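ARF GTPase-activating protein GIT1 (Rattus norvegicus, PDB 6IUH) probably stimulates GTP hydrolysis by ARF proteins and, through its C-terminal four-helix domain, recruits partner proteins such as paxillin at focal adhesions. Local coordinates at residues P11-V16 with I125-K130; L73-A78 with A119-T124; A80-S85 with I109-D114. All blocks are in the same frame, centred on the assembly; numbering follows the deposited sequence.

Overall arrangement
Starting at the N terminus, the chain enters helix 13-35 through residues 11-16, and it is the far end of helix 101-128 that returns to meet them: interaction 1 thus closes nearly the whole domain into one loop. Within that span, interaction 2 brings helix 67-87 against helix 101-128, and interaction 3 repeats the pairing closer to the loop that joins those two helices. The three contacts are concentric, none crossing another, as expected of helices that run up and down in sequence. Interactions 1 and 2 touch through Val16 and Val123, interactions 2 and 3 through Leu75 and Asp114, while interactions 1 and 3 stay about 12 Å apart at their nearest atoms. Helix 101-128 serves all three.

Interaction 1 (P11-V16 with I125-K130); sequences PSTEDV and ITTREK
Thr126 presses its methyl against the lead-in and first turn of helix 13-35, meeting Pro11 in the lead-in and Thr13 and Val16 in the helix. Its CG2 stands anti to the backbone N (chi1 -62° for OG1), which sends the methyl across the interface. Thr126 CG2 lies 3.4 Å from Pro11 O and 3.6 Å from Val16 CG2, with the methyl of Thr13 a little farther off. The same rotation turns the hydroxyl OG1 back along its own helix, where it bonds to Leu122 O, so the buried polar atom is satisfied without a partner across the contact. Beside this group, Thr13 and Lys130 run alongside each other, head to tail, Thr13 CG2 meeting Lys130 CG at 3.7 Å and resting also on Thr127 CA. The lysine chain bends at chi2 and again at chi4, and thereby brings Lys130 NZ to Pro11 O, a 3.0 Å hydrogen bond that arrives well above the carbonyl plane (53° out of it). With an alanine in place of Thr126, both branches disappear, and the methyls of Val16 and Thr13 would probably border a gap while Leu122 O lost its side-chain donor. Ser12, at the N-cap, accepts from Asp15 N through OG at 3.2 Å (N-H...O angle 153°). Phe60, from the loop after helix 42-57, lies against both Pro11 and Thr126. In an up-and-down four-helix bundle the first and last helices are antiparallel, so the two ends of the chain meet at one end of the bundle, as they do here.

Interaction 2 (L73-A78 with A119-T124); sequences LRLLNA and AKQLVT
Leu122 reaches out from helix 101-128 to meet two leucines of helix 67-87, and one methyl does the work: its CD1 lies 3.9 Å from Leu73 CD2 and 4.0 Å from Leu76 CD2. In both pairs the side chains cross at about a right angle, so the contact is made methyl to methyl, at the ends of the chains. They arrive by different routes. The CB of Leu73 points away from the partner helix, but with CG beside the backbone N (chi1 -78°) its end comes back to the contact. Leu76 starts out facing the partner, with CG anti to the backbone N (chi1 -174°); its other methyl, CD1, comes to 4.1 Å from Ala119 N and 4.5 Å from Ala119 CB. The small alanine lets this leucine approach the backbone itself. Met56 and Phe60 pack on Leu122, and Val53 on Leu76, so that the buried Leu76, Ala119 and Leu122 continue the apolar core.

The other flank is looser and more polar. Leu75 CD2 and Gln121 OE1 come no nearer than 4.4 Å, and no hydrogen bond passes between the two segments. Gln121 OE1 instead bonds Ser72 OG, one residue before the 73-78 segment, a polar link between the helices. Leu75 also packs on the backbone of a second protein's chain, which takes up part of this flank. The local axes come within 9.6 Å and run broadly antiparallel, with N-to-C directions 149° apart. An apolar seam between consecutive antiparallel helices is a feature of up-and-down bundles, and this one joins the third helix to the fourth.

Interaction 3 (A80-S85 with I109-D114); sequences AYRLQS and IQCAYD
Leu83 and Cys111 mark the point where two antiparallel helices run close, their CA atoms 5.4 Å apart and the local axes within 8.6 Å, with N-to-C directions 162° apart. At this point Leu83 CB meets Cys111 CB at 3.6 Å, the small cysteine permitting the approach. Cys111 SG lies 3.5 Å from Arg82 CD and covers one face of the guanidinium. With CG anti to the backbone N (chi1 -176°) and the chain extended to NE, Arg82 spans this sulfur to reach polar partners at its edge. Arg82 NH2 donates to Gln110 OE1 at 2.9 Å (N-H...O angle 154°); the oxygen lies in the guanidinium plane, but the two flat groups are turned steeply against each other and the donor stands above the amide plane. NH2 is also bonded to Gln107 OE1. The other terminal nitrogen, Arg82 NH1, is 4.3 Å from Asp114 OD2, too far for a salt bridge; two waters fill the step, each accepting from NH1 and donating to OD2. Asp114 OD1 bonds a polar side chain of the second protein's chain. The tight antiparallel helix pair thus carries a water-mediated polar margin, set beside the face of the helical bundle that receives its protein partner.

Interaction 1 (P11-V16 with I125-K130)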
loop_
_atom_site.group_PDB
_atom_site.type_symbol
_atom_site.label_atom_id
_atom_site.label_comp_id
_atom_site.label_asym_id
_atom_site.label_seq_id
_atom_site.Cartn_x
_atom_site.Cartn_y
_atom_site.Cartn_z
ATOM N N PRO A 11 1.539 0.793 -19.248
ATOM C CA PRO A 11 0.204 0.189 -19.277
ATOM C C PRO A 11 -0.884 1.233 -19.488
ATOM O O PRO A 11 -0.628 2.420 -19.301
ATOM C CB PRO A 11 0.084 -0.449 -17.894
ATOM C CG PRO A 11 0.945 0.408 -17.031
ATOM C CD PRO A 11 2.108 0.805 -17.890
ATOM N N SER A 12 -2.080 0.795 -19.868
ATOM C CA SER A 12 -3.198 1.711 -20.065
ATOM C C SER A 12 -3.691 2.260 -18.730
ATOM O O SER A 12 -3.554 1.607 -17.695
ATOM C CB SER A 12 -4.343 1.012 -20.798
ATOM O OG SER A 12 -4.882 -0.035 -20.011
ATOM N N THR A 13 -4.266 3.458 -18.759
ATOM C CA THR A 13 -4.798 4.074 -17.546
ATOM C C THR A 13 -5.885 3.207 -16.918
ATOM O O THR A 13 -5.991 3.123 -15.696
ATOM C CB THR A 13 -5.373 5.475 -17.823
ATOM O OG1 THR A 13 -6.311 5.403 -18.902
ATOM C CG2 THR A 13 -4.259 6.443 -18.188
ATOM N N GLU A 14 -6.685 2.561 -17.759
ATOM C CA GLU A 14 -7.747 1.685 -17.276
ATOM C C GLU A 14 -7.177 0.504 -16.496
ATOM O O GLU A 14 -7.703 0.136 -15.447
ATOM C CB GLU A 14 -8.607 1.181 -18.438
ATOM C CG GLU A 14 -9.524 2.235 -19.054
ATOM C CD GLU A 14 -8.789 3.213 -19.954
ATOM O OE1 GLU A 14 -7.597 2.978 -20.250
ATOM O OE2 GLU A 14 -9.406 4.217 -20.369
ATOM N N ASP A 15 -6.103 -0.087 -17.010
ATOM C CA ASP A 15 -5.469 -1.213 -16.335
ATOM C C ASP A 15 -4.829 -0.784 -15.019
ATOM O O ASP A 15 -4.918 -1.496 -14.023
ATOM C CB ASP A 15 -4.422 -1.870 -17.235
ATOM C CG ASP A 15 -5.041 -2.721 -18.326
ATOM O OD1 ASP A 15 -6.203 -3.150 -18.162
ATOM O OD2 ASP A 15 -4.365 -2.968 -19.347
ATOM N N VAL A 16 -4.188 0.380 -15.016
ATOM C CA VAL A 16 -3.545 0.877 -13.804
ATOM C C VAL A 16 -4.581 1.156 -12.723
ATOM O O VAL A 16 -4.375 0.825 -11.556
ATOM C CB VAL A 16 -2.722 2.152 -14.077
ATOM C CG1 VAL A 16 -2.127 2.694 -12.788
ATOM C CG2 VAL A 16 -1.624 1.855 -15.073
ATOM N N ILE A 125 1.658 9.124 -12.942
ATOM C CA ILE A 125 2.636 8.956 -14.013
ATOM C C ILE A 125 1.983 8.427 -15.281
ATOM O O ILE A 125 2.202 8.952 -16.373
ATOM C CB ILE A 125 3.764 7.988 -13.609
ATOM C CG1 ILE A 125 4.606 8.577 -12.478
ATOM C CG2 ILE A 125 4.645 7.673 -14.806
ATOM C CD1 ILE A 125 5.457 7.541 -11.768
ATOM N N THR A 126 1.175 7.387 -15.124
ATOM C CA THR A 126 0.542 6.734 -16.260
ATOM C C THR A 126 -0.388 7.688 -17.001
ATOM O O THR A 126 -0.373 7.754 -18.229
ATOM C CB THR A 126 -0.243 5.491 -15.816
ATOM O OG1 THR A 126 0.662 4.543 -15.233
ATOM C CG2 THR A 126 -0.943 4.851 -17.000
ATOM N N THR A 127 -1.180 8.440 -16.247
ATOM C CA THR A 127 -2.150 9.360 -16.832
ATOM C C THR A 127 -1.498 10.499 -17.613
ATOM O O THR A 127 -1.995 10.900 -18.667
ATOM C CB THR A 127 -3.061 9.967 -15.745
ATOM O OG1 THR A 127 -3.632 8.915 -14.958
ATOM C CG2 THR A 127 -4.178 10.783 -16.380
ATOM N N ARG A 128 -0.384 11.018 -17.106
ATOM C CA ARG A 128 0.280 12.162 -17.726
ATOM C C ARG A 128 0.961 11.799 -19.043
ATOM O O ARG A 128 1.298 12.676 -19.838
ATOM C CB ARG A 128 1.307 12.767 -16.767
ATOM C CG ARG A 128 0.697 13.452 -15.558
ATOM C CD ARG A 128 1.729 14.295 -14.828
ATOM N NE ARG A 128 2.309 15.317 -15.695
ATOM C CZ ARG A 128 1.779 16.521 -15.891
ATOM N NH1 ARG A 128 0.650 16.858 -15.281
ATOM N NH2 ARG A 128 2.376 17.388 -16.698
ATOM N N GLU A 129 1.174 10.508 -19.268
ATOM C CA GLU A 129 1.852 10.063 -20.481
ATOM C C GLU A 129 0.867 9.611 -21.554
ATOM O O GLU A 129 1.266 9.047 -22.574
ATOM C CB GLU A 129 2.826 8.929 -20.161
ATOM C CG GLU A 129 3.904 9.315 -19.168
ATOM C CD GLU A 129 4.813 10.404 -19.700
ATOM O OE1 GLU A 129 5.055 10.430 -20.927
ATOM O OE2 GLU A 129 5.285 11.230 -18.893
ATOM N N LYS A 130 -0.417 9.868 -21.324
ATOM C CA LYS A 130 -1.466 9.395 -22.227
ATOM C C LYS A 130 -2.044 10.527 -23.074
ATOM O O LYS A 130 -1.902 11.703 -22.737
ATOM C CB LYS A 130 -2.582 8.709 -21.430
ATOM C CG LYS A 130 -2.429 7.189 -21.297
ATOM C CD LYS A 130 -0.965 6.780 -21.161
ATOM C CE LYS A 130 -0.803 5.386 -20.573
ATOM N NZ LYS A 130 -0.528 4.341 -21.596
#

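Interaction 2 (L73-A78 with A119-T124)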
loop_
_atom_site.group_PDB
_atom_site.type_symbol
_atom_site.label_atom_id
_atom_site.label_comp_id
_atom_site.label_asym_id
_atom_site.label_seq_id
_atom_site.Cartn_x
_atom_site.Cartn_y
_atom_site.Cartn_z
ATOM N N LEU A 73 8.045 2.368 -8.221
ATOM C CA LEU A 73 8.014 0.913 -8.092
ATOM C C LEU A 73 8.894 0.459 -6.940
ATOM O O LEU A 73 8.566 -0.498 -6.240
ATOM C CB LEU A 73 8.450 0.235 -9.391
ATOM C CG LEU A 73 7.387 0.193 -10.489
ATOM C CD1 LEU A 73 7.923 -0.503 -11.729
ATOM C CD2 LEU A 73 6.129 -0.496 -9.982
ATOM N N ARG A 74 10.013 1.147 -6.743
ATOM C CA ARG A 74 10.913 0.826 -5.645
ATOM C C ARG A 74 10.211 1.028 -4.307
ATOM O O ARG A 74 10.314 0.189 -3.412
ATOM C CB ARG A 74 12.179 1.680 -5.715
ATOM C CG ARG A 74 13.246 1.277 -4.711
ATOM C CD ARG A 74 14.546 2.032 -4.944
ATOM N NE ARG A 74 15.041 1.867 -6.308
ATOM C CZ ARG A 74 15.062 2.835 -7.218
ATOM N NH1 ARG A 74 14.624 4.047 -6.910
ATOM N NH2 ARG A 74 15.529 2.593 -8.436
ATOM N N LEU A 75 9.490 2.136 -4.177
ATOM C CA LEU A 75 8.762 2.427 -2.946
ATOM C C LEU A 75 7.632 1.428 -2.723
ATOM O O LEU A 75 7.448 0.919 -1.616
ATOM C CB LEU A 75 8.204 3.847 -2.986
ATOM C CG LEU A 75 7.439 4.304 -1.747
ATOM C CD1 LEU A 75 8.327 4.232 -0.519
ATOM C CD2 LEU A 75 6.921 5.722 -1.960
ATOM N N LEU A 76 6.877 1.163 -3.784
ATOM C CA LEU A 76 5.787 0.195 -3.756
ATOM C C LEU A 76 6.254 -1.184 -3.295
ATOM O O LEU A 76 5.689 -1.765 -2.369
ATOM C CB LEU A 76 5.149 0.080 -5.141
ATOM C CG LEU A 76 3.898 -0.787 -5.241
ATOM C CD1 LEU A 76 2.705 -0.064 -4.638
ATOM C CD2 LEU A 76 3.620 -1.191 -6.686
ATOM N N ASN A 77 7.288 -1.702 -3.948
ATOM C CA ASN A 77 7.797 -3.039 -3.644
ATOM C C ASN A 77 8.427 -3.136 -2.259
ATOM O O ASN A 77 8.195 -4.103 -1.531
ATOM C CB ASN A 77 8.813 -3.467 -4.706
ATOM C CG ASN A 77 8.172 -3.732 -6.055
ATOM O OD1 ASN A 77 7.053 -4.239 -6.134
ATOM N ND2 ASN A 77 8.881 -3.392 -7.126
ATOM N N ALA A 78 9.221 -2.136 -1.893
ATOM C CA ALA A 78 9.899 -2.140 -0.599
ATOM C C ALA A 78 8.913 -2.040 0.559
ATOM O O ALA A 78 9.123 -2.644 1.609
ATOM C CB ALA A 78 10.909 -1.008 -0.523
ATOM N N ALA A 119 1.412 3.841 -5.125
ATOM C CA ALA A 119 0.352 3.475 -6.058
ATOM C C ALA A 119 -0.239 4.719 -6.709
ATOM O O ALA A 119 -0.457 4.750 -7.921
ATOM C CB ALA A 119 -0.732 2.675 -5.353
ATOM N N LYS A 120 -0.487 5.742 -5.894
ATOM C CA LYS A 120 -0.984 7.025 -6.383
ATOM C C LYS A 120 -0.017 7.657 -7.383
ATOM O O LYS A 120 -0.435 8.180 -8.418
ATOM C CB LYS A 120 -1.223 7.990 -5.217
ATOM C CG LYS A 120 -1.871 9.307 -5.626
ATOM C CD LYS A 120 -1.851 10.309 -4.481
ATOM C CE LYS A 120 -0.422 10.635 -4.069
ATOM N NZ LYS A 120 -0.370 11.530 -2.879
ATOM N N GLN A 121 1.274 7.612 -7.068
ATOM C CA GLN A 121 2.289 8.173 -7.952
ATOM C C GLN A 121 2.259 7.482 -9.308
ATOM O O GLN A 121 2.335 8.132 -10.346
ATOM C CB GLN A 121 3.680 8.055 -7.324
ATOM C CG GLN A 121 3.883 8.952 -6.114
ATOM C CD GLN A 121 5.164 8.648 -5.358
ATOM O OE1 GLN A 121 5.934 7.768 -5.738
ATOM N NE2 GLN A 121 5.392 9.377 -4.272
ATOM N N LEU A 122 2.124 6.160 -9.287
ATOM C CA LEU A 122 2.073 5.368 -10.512
ATOM C C LEU A 122 0.838 5.687 -11.346
ATOM O O LEU A 122 0.901 5.699 -12.578
ATOM C CB LEU A 122 2.112 3.877 -10.172
ATOM C CG LEU A 122 3.460 3.392 -9.636
ATOM C CD1 LEU A 122 3.337 1.993 -9.040
ATOM C CD2 LEU A 122 4.507 3.411 -10.736
ATOM N N VAL A 123 -0.285 5.937 -10.674
ATOM C CA VAL A 123 -1.504 6.355 -11.358
ATOM C C VAL A 123 -1.277 7.685 -12.068
ATOM O O VAL A 123 -1.649 7.854 -13.231
ATOM C CB VAL A 123 -2.692 6.494 -10.385
ATOM C CG1 VAL A 123 -3.875 7.161 -11.075
ATOM C CG2 VAL A 123 -3.095 5.134 -9.841
ATOM N N THR A 124 -0.658 8.621 -11.357
ATOM C CA THR A 124 -0.375 9.948 -11.897
ATOM C C THR A 124 0.573 9.879 -13.091
ATOM O O THR A 124 0.322 10.502 -14.122
ATOM C CB THR A 124 0.238 10.868 -10.822
ATOM O OG1 THR A 124 -0.715 11.079 -9.773
ATOM C CG2 THR A 124 0.627 12.210 -11.421
#

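Interaction 3 (A80-S85 with I109-D114)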
loop_
_atom_site.group_PDB
_atom_site.type_symbol
_atom_site.label_atom_id
_atom_site.label_comp_id
_atom_site.label_asym_id
_atom_site.label_seq_id
_atom_site.Cartn_x
_atom_site.Cartn_y
_atom_site.Cartn_z
ATOM N N ALA A 80 5.727 -3.021 0.532
ATOM C CA ALA A 80 4.942 -4.249 0.598
ATOM C C ALA A 80 5.723 -5.329 1.332
ATOM O O ALA A 80 5.163 -6.084 2.128
ATOM C CB ALA A 80 4.564 -4.720 -0.797
ATOM N N TYR A 81 7.021 -5.391 1.052
ATOM C CA TYR A 81 7.919 -6.339 1.702
ATOM C C TYR A 81 8.063 -6.012 3.184
ATOM O O TYR A 81 8.019 -6.904 4.035
ATOM C CB TYR A 81 9.285 -6.324 1.018
ATOM C CG TYR A 81 10.281 -7.312 1.577
ATOM C CD1 TYR A 81 10.335 -8.616 1.106
ATOM C CD2 TYR A 81 11.183 -6.933 2.563
ATOM C CE1 TYR A 81 11.251 -9.522 1.612
ATOM C CE2 TYR A 81 12.101 -7.829 3.074
ATOM C CZ TYR A 81 12.132 -9.120 2.595
ATOM O OH TYR A 81 13.048 -10.011 3.103
ATOM N N ARG A 82 8.242 -4.728 3.480
ATOM C CA ARG A 82 8.324 -4.251 4.855
ATOM C C ARG A 82 7.053 -4.593 5.638
ATOM O O ARG A 82 7.120 -4.997 6.802
ATOM C CB ARG A 82 8.574 -2.742 4.871
ATOM C CG ARG A 82 8.776 -2.142 6.250
ATOM C CD ARG A 82 8.737 -0.621 6.188
ATOM N NE ARG A 82 8.514 -0.028 7.504
ATOM C CZ ARG A 82 8.093 1.218 7.698
ATOM N NH1 ARG A 82 7.844 2.004 6.660
ATOM N NH2 ARG A 82 7.915 1.675 8.931
ATOM N N LEU A 83 5.899 -4.427 4.995
ATOM C CA LEU A 83 4.619 -4.779 5.604
ATOM C C LEU A 83 4.553 -6.264 5.938
ATOM O O LEU A 83 4.158 -6.649 7.039
ATOM C CB LEU A 83 3.460 -4.409 4.676
ATOM C CG LEU A 83 2.060 -4.795 5.158
ATOM C CD1 LEU A 83 1.711 -4.038 6.425
ATOM C CD2 LEU A 83 1.023 -4.533 4.073
ATOM N N GLN A 84 4.932 -7.090 4.970
ATOM C CA GLN A 84 4.940 -8.536 5.147
ATOM C C GLN A 84 5.813 -8.925 6.333
ATOM O O GLN A 84 5.468 -9.822 7.104
ATOM C CB GLN A 84 5.431 -9.219 3.870
ATOM C CG GLN A 84 5.093 -10.693 3.767
ATOM C CD GLN A 84 5.523 -11.285 2.439
ATOM O OE1 GLN A 84 6.644 -11.062 1.983
ATOM N NE2 GLN A 84 4.627 -12.032 1.806
ATOM N N SER A 85 6.945 -8.239 6.474
ATOM C CA SER A 85 7.862 -8.486 7.581
ATOM C C SER A 85 7.215 -8.162 8.921
ATOM O O SER A 85 7.374 -8.895 9.895
ATOM C CB SER A 85 9.140 -7.663 7.415
ATOM O OG SER A 85 9.856 -8.054 6.256
ATOM N N ILE A 109 0.543 0.417 9.566
ATOM C CA ILE A 109 -0.116 1.523 8.873
ATOM C C ILE A 109 0.895 2.395 8.113
ATOM O O ILE A 109 0.588 2.908 7.036
ATOM C CB ILE A 109 -0.936 2.394 9.855
ATOM C CG1 ILE A 109 -2.040 1.553 10.503
ATOM C CG2 ILE A 109 -1.556 3.587 9.136
ATOM C CD1 ILE A 109 -2.826 2.286 11.565
ATOM N N GLN A 110 2.101 2.549 8.657
ATOM C CA GLN A 110 3.165 3.267 7.946
ATOM C C GLN A 110 3.462 2.611 6.595
ATOM O O GLN A 110 3.583 3.290 5.572
ATOM C CB GLN A 110 4.449 3.320 8.778
ATOM C CG GLN A 110 4.366 4.148 10.049
ATOM C CD GLN A 110 5.714 4.278 10.730
ATOM O OE1 GLN A 110 6.755 4.067 10.108
ATOM N NE2 GLN A 110 5.705 4.627 12.012
ATOM N N CYS A 111 3.576 1.287 6.604
ATOM C CA CYS A 111 3.814 0.525 5.382
ATOM C C CYS A 111 2.708 0.722 4.354
ATOM O O CYS A 111 2.982 0.956 3.177
ATOM C CB CYS A 111 3.955 -0.961 5.705
ATOM S SG CYS A 111 5.398 -1.347 6.696
ATOM N N ALA A 112 1.461 0.622 4.806
ATOM C CA ALA A 112 0.309 0.782 3.927
ATOM C C ALA A 112 0.253 2.189 3.345
ATOM O O ALA A 112 -0.118 2.377 2.182
ATOM C CB ALA A 112 -0.975 0.468 4.679
ATOM N N TYR A 113 0.610 3.174 4.163
ATOM C CA TYR A 113 0.656 4.566 3.722
ATOM C C TYR A 113 1.572 4.732 2.516
ATOM O O TYR A 113 1.209 5.371 1.528
ATOM C CB TYR A 113 1.129 5.473 4.860
ATOM C CG TYR A 113 1.276 6.931 4.468
ATOM C CD1 TYR A 113 0.205 7.811 4.579
ATOM C CD2 TYR A 113 2.485 7.429 3.992
ATOM C CE1 TYR A 113 0.335 9.142 4.227
ATOM C CE2 TYR A 113 2.621 8.755 3.640
ATOM C CZ TYR A 113 1.544 9.606 3.758
ATOM O OH TYR A 113 1.683 10.928 3.407
ATOM N N ASP A 114 2.769 4.163 2.611
ATOM C CA ASP A 114 3.754 4.279 1.542
ATOM C C ASP A 114 3.375 3.446 0.321
ATOM O O ASP A 114 3.717 3.810 -0.806
ATOM C CB ASP A 114 5.143 3.883 2.050
ATOM C CG ASP A 114 5.832 5.015 2.794
ATOM O OD1 ASP A 114 5.405 6.178 2.628
ATOM O OD2 ASP A 114 6.800 4.751 3.537
HETATM O O HOH W 1 6.777 4.735 6.364
HETATM O O HOH W 2 7.878 2.256 3.476
#